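Local coordinates for phosphoserine phosphatase (Thermococcus onnurineus, PDB 4AP9), which probably hydrolyses L-phosphoserine to L-serine and phosphate with the aid of magnesium, as a member of the haloacid dehalogenase superfamily, at residues E83-E86 / L87-L91; I66-G69 / T70-T74. All blocks are in the same frame, centred on the assembly; numbering follows the deposited sequence.

Interaction 1. Residues E83-E86 / L87-L91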
loop_
_atom_site.group_PDB
_atom_site.type_symbol
_atom_site.label_atom_id
_atom_site.label_comp_id
_atom_site.label_asym_id
_atom_site.label_seq_id
_atom_site.Cartn_x
_atom_site.Cartn_y
_atom_site.Cartn_z
ATOM N N GLU A 83 23.025 -33.326 -13.899
ATOM C CA GLU A 83 22.807 -32.684 -12.606
ATOM C C GLU A 83 21.842 -31.498 -12.706
ATOM O O GLU A 83 20.948 -31.358 -11.872
ATOM C CB GLU A 83 24.144 -32.240 -12.005
ATOM C CG GLU A 83 25.139 -33.385 -11.726
ATOM C CD GLU A 83 25.786 -33.990 -12.994
ATOM O OE1 GLU A 83 25.749 -33.362 -14.079
ATOM O OE2 GLU A 83 26.357 -35.106 -12.896
ATOM N N ALA A 84 22.018 -30.644 -13.716
ATOM C CA ALA A 84 21.132 -29.491 -13.884
ATOM C C ALA A 84 19.718 -29.988 -14.121
ATOM O O ALA A 84 18.746 -29.442 -13.597
ATOM C CB ALA A 84 21.593 -28.595 -15.040
ATOM N N ARG A 85 19.594 -31.047 -14.903
ATOM C CA ARG A 85 18.269 -31.570 -15.177
ATOM C C ARG A 85 17.658 -32.181 -13.909
ATOM O O ARG A 85 16.456 -32.052 -13.657
ATOM C CB ARG A 85 18.299 -32.576 -16.329
ATOM C CG ARG A 85 16.911 -33.005 -16.756
ATOM C CD ARG A 85 16.947 -33.904 -17.970
ATOM N NE ARG A 85 17.520 -33.242 -19.139
ATOM C CZ ARG A 85 16.826 -32.476 -19.974
ATOM N NH1 ARG A 85 15.534 -32.252 -19.756
ATOM N NH2 ARG A 85 17.425 -31.925 -21.022
ATOM N N GLU A 86 18.486 -32.830 -13.101
ATOM C CA GLU A 86 17.991 -33.434 -11.872
ATOM C C GLU A 86 17.516 -32.349 -10.906
ATOM O O GLU A 86 16.486 -32.506 -10.243
ATOM C CB GLU A 86 19.068 -34.307 -11.221
ATOM C CG GLU A 86 18.569 -35.055 -9.985
ATOM C CD GLU A 86 19.610 -35.995 -9.405
ATOM O OE1 GLU A 86 20.784 -35.945 -9.841
ATOM O OE2 GLU A 86 19.243 -36.784 -8.508
ATOM N N LEU A 87 18.256 -31.246 -10.826
ATOM C CA LEU A 87 17.833 -30.156 -9.947
ATOM C C LEU A 87 16.410 -29.747 -10.295
ATOM O O LEU A 87 15.523 -29.732 -9.440
ATOM C CB LEU A 87 18.755 -28.937 -10.053
ATOM C CG LEU A 87 18.292 -27.691 -9.271
ATOM C CD1 LEU A 87 18.113 -28.010 -7.812
ATOM C CD2 LEU A 87 19.265 -26.517 -9.427
ATOM N N VAL A 88 16.191 -29.429 -11.564
ATOM C CA VAL A 88 14.898 -28.918 -11.993
ATOM C C VAL A 88 13.783 -29.936 -11.820
ATOM O O VAL A 88 12.691 -29.601 -11.372
ATOM C CB VAL A 88 14.954 -28.422 -13.451
ATOM C CG1 VAL A 88 13.554 -28.129 -13.977
ATOM C CG2 VAL A 88 15.851 -27.185 -13.546
ATOM N N GLU A 89 14.049 -31.191 -12.157
ATOM C CA GLU A 89 13.020 -32.221 -11.992
ATOM C C GLU A 89 12.672 -32.471 -10.513
ATOM O O GLU A 89 11.507 -32.717 -10.169
ATOM C CB GLU A 89 13.433 -33.519 -12.691
ATOM C CG GLU A 89 13.480 -33.381 -14.202
ATOM C CD GLU A 89 13.934 -34.644 -14.910
ATOM O OE1 GLU A 89 14.382 -35.600 -14.236
ATOM O OE2 GLU A 89 13.848 -34.669 -16.154
ATOM N N THR A 90 13.681 -32.399 -9.649
ATOM C CA THR A 90 13.480 -32.607 -8.223
ATOM C C THR A 90 12.707 -31.449 -7.594
ATOM O O THR A 90 11.788 -31.660 -6.797
ATOM C CB THR A 90 14.811 -32.798 -7.498
ATOM O OG1 THR A 90 15.524 -33.885 -8.105
ATOM C CG2 THR A 90 14.564 -33.120 -6.011
ATOM N N LEU A 91 13.081 -30.225 -7.956
ATOM C CA LEU A 91 12.301 -29.056 -7.569
ATOM C C LEU A 91 10.810 -29.232 -7.866
ATOM O O LEU A 91 9.965 -28.941 -7.016
ATOM C CB LEU A 91 12.835 -27.809 -8.263
ATOM C CG LEU A 91 14.118 -27.270 -7.642
ATOM C CD1 LEU A 91 14.839 -26.332 -8.615
ATOM C CD2 LEU A 91 13.815 -26.563 -6.334
HETATM O O HOH W 1 13.394 -32.635 -17.854
#
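R85 and E89, one helical turn apart, slant across each other, the guanidinium and carboxylate planes turned 62° apart. Their charged ends do not touch: R85 NH1 and E89 OE2 are 4.7 Å apart, and a water joins them instead. It lies at the edge of the guanidinium, in its plane, accepting from R85 NH1 at 2.9 Å and donating to E89 OE2 at 2.7 Å. The direct contact is made lower down, where E89 OE2 comes within 3.5 Å of R85 CG, so the carboxylate rests against the aliphatic stem. A bend at chi3 (-62°) turns the guanidinium off the line of that stem, with the bridging water at its edge.

Both this pair and the next belong to helix 82-93, which packs against the central sheet of the HAD-type α/β core and alongside helix 189-197. The i to i+4 spacing is borne out by the backbone bonds, such as L87 N to E83 O at 2.9 Å and E89 N to R85 O at 3.0 Å. L87 reaches I14 of strand 11-15 as well as L192 and I196 of the neighbouring helix, while V88 touches V98 of strand 97-102 and L115.

The other polar pair, E86 and T90, runs side by side in the same direction. T90 holds its hydroxyl beside its own backbone N, a setting from which OG1 donates to E86 O at 2.7 Å. The same oxygen accepts T90 N at 2.9 Å; the two donors come from opposite faces of the carbonyl plane, OG1 standing 37° out of it. Two bonds thus grip one carbonyl, and the one from OG1 fixes the rotation of the threonine side chain. The extended chain of E86 carries its OE2 to a salt bridge with K197.

Interaction 2. Residues I66-G69 / T70-T74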
loop_
_atom_site.group_PDB
_atom_site.type_symbol
_atom_site.label_atom_id
_atom_site.label_comp_id
_atom_site.label_asym_id
_atom_site.label_seq_id
_atom_site.Cartn_x
_atom_site.Cartn_y
_atom_site.Cartn_z
ATOM N N ILE A 66 29.751 -7.949 -34.470
ATOM C CA ILE A 66 30.146 -9.343 -34.508
ATOM C C ILE A 66 29.064 -10.161 -35.224
ATOM O O ILE A 66 27.872 -9.900 -35.071
ATOM C CB ILE A 66 30.460 -9.882 -33.087
ATOM C CG1 ILE A 66 31.338 -11.130 -33.165
ATOM C CG2 ILE A 66 29.188 -10.155 -32.299
ATOM C CD1 ILE A 66 32.239 -11.289 -31.967
ATOM N N ASP A 67 29.474 -11.118 -36.047
ATOM C CA ASP A 67 28.513 -11.862 -36.846
ATOM C C ASP A 67 27.572 -12.699 -35.985
ATOM O O ASP A 67 27.983 -13.247 -34.969
ATOM C CB ASP A 67 29.229 -12.767 -37.847
ATOM C CG ASP A 67 28.279 -13.361 -38.856
ATOM O OD1 ASP A 67 27.873 -12.615 -39.773
ATOM O OD2 ASP A 67 27.919 -14.551 -38.717
ATOM N N GLU A 68 26.314 -12.814 -36.403
ATOM C CA GLU A 68 25.363 -13.676 -35.705
ATOM C C GLU A 68 25.865 -15.127 -35.565
ATOM O O GLU A 68 25.623 -15.787 -34.555
ATOM C CB GLU A 68 24.008 -13.650 -36.417
ATOM C CG GLU A 68 22.887 -14.291 -35.626
ATOM C CD GLU A 68 21.526 -13.963 -36.212
ATOM O OE1 GLU A 68 21.489 -13.386 -37.323
ATOM O OE2 GLU A 68 20.501 -14.274 -35.564
ATOM N N GLY A 69 26.568 -15.630 -36.574
ATOM C CA GLY A 69 27.078 -16.991 -36.505
ATOM C C GLY A 69 28.098 -17.182 -35.391
ATOM O O GLY A 69 28.079 -18.200 -34.685
ATOM N N THR A 70 28.986 -16.203 -35.233
ATOM C CA THR A 70 30.002 -16.234 -34.185
ATOM C C THR A 70 29.318 -16.206 -32.830
ATOM O O THR A 70 29.706 -16.914 -31.898
ATOM C CB THR A 70 30.940 -15.012 -34.280
ATOM O OG1 THR A 70 31.560 -14.979 -35.570
ATOM C CG2 THR A 70 32.012 -15.052 -33.197
ATOM N N PHE A 71 28.293 -15.365 -32.745
ATOM C CA PHE A 71 27.501 -15.180 -31.540
ATOM C C PHE A 71 26.821 -16.493 -31.168
ATOM O O PHE A 71 26.939 -16.971 -30.040
ATOM C CB PHE A 71 26.443 -14.101 -31.816
ATOM C CG PHE A 71 25.792 -13.525 -30.587
ATOM C CD1 PHE A 71 24.638 -14.081 -30.072
ATOM C CD2 PHE A 71 26.307 -12.386 -29.989
ATOM C CE1 PHE A 71 24.030 -13.542 -28.953
ATOM C CE2 PHE A 71 25.696 -11.836 -28.873
ATOM C CZ PHE A 71 24.558 -12.431 -28.356
ATOM N N LEU A 72 26.116 -17.082 -32.131
ATOM C CA LEU A 72 25.379 -18.323 -31.908
ATOM C C LEU A 72 26.256 -19.566 -31.704
ATOM O O LEU A 72 25.841 -20.520 -31.056
ATOM C CB LEU A 72 24.361 -18.548 -33.028
ATOM C CG LEU A 72 23.242 -17.507 -33.030
ATOM C CD1 LEU A 72 22.331 -17.692 -34.236
ATOM C CD2 LEU A 72 22.447 -17.590 -31.727
ATOM N N ARG A 73 27.468 -19.550 -32.248
ATOM C CA ARG A 73 28.426 -20.631 -32.023
ATOM C C ARG A 73 28.612 -20.947 -30.536
ATOM O O ARG A 73 28.889 -22.080 -30.173
ATOM C CB ARG A 73 29.776 -20.240 -32.603
ATOM C CG ARG A 73 30.535 -21.358 -33.275
ATOM C CD ARG A 73 31.003 -20.874 -34.675
ATOM N NE ARG A 73 32.308 -21.422 -35.048
ATOM C CZ ARG A 73 33.320 -20.706 -35.539
ATOM N NH1 ARG A 73 33.186 -19.414 -35.756
ATOM N NH2 ARG A 73 34.475 -21.306 -35.826
ATOM N N THR A 74 28.481 -19.933 -29.686
ATOM C CA THR A 74 28.709 -20.113 -28.252
ATOM C C THR A 74 27.706 -21.050 -27.586
ATOM O O THR A 74 28.013 -21.653 -26.555
ATOM C CB THR A 74 28.706 -18.774 -27.495
ATOM O OG1 THR A 74 27.392 -18.195 -27.541
ATOM C CG2 THR A 74 29.707 -17.802 -28.115
#
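With CG1 of I66 (chi1 -159°) and CG2 of T70 each turned opposite the backbone N, the two side chains cross at about a right angle, I66 CD1 lying 4.0 Å from T70 CG2. D67 also has its CG opposite the backbone N (chi1 -170°), which swings the carboxylate over the first turn: OD2 accepts from G69 N at 2.8 Å, the donor standing 45° out of the carboxylate plane. D67 OD1 forms a salt bridge with K130, so both oxygens are engaged. Replacing D67 by alanine removes both oxygens and would probably leave G69 N without its capping acceptor and K130 without its charged mate.

The backbone oxygen of D67 takes F71 N at 3.1 Å. F71 meets I66 at the ring edge, where I66 CG2 is 4.3 Å from F71 CD2, and the ring enters an aromatic cluster with F25, F105, F126 and F131. E68 and L72 lie alongside and point the same way, E68 CG being 3.7 Å from L72 CD1. At the far end T74 OG1 donates to F71 O at 2.8 Å, nearly in line with the C=O bond. D67 at the position just before the helix, bonded through its side chain to the N-H two residues on, is a classic aspartate N-cap, here starting helix 68-73.

Interaction 2 comes first along the chain, on helix 68-73, and interaction 1 follows on the next helix, 82-93. Their centres are about 29 Å apart and their nearest atoms about 15 Å, so they do not touch, although both belong to the same HAD-type hydrolase chain. Interaction 1 flanks the parallel part of the sheet, next to strands 11-15 and 97-102. Interaction 2 lies nearer the long strands 118-127 and 130-135 and helix 25-33, with the side chain of R73 about 8 Å from a bound 3-pyridinium-1-ylpropane-1-sulfonate. The two contacts thus belong to successive helices in different parts of the fold, one against the α/β core and the other near one of the bound ligands.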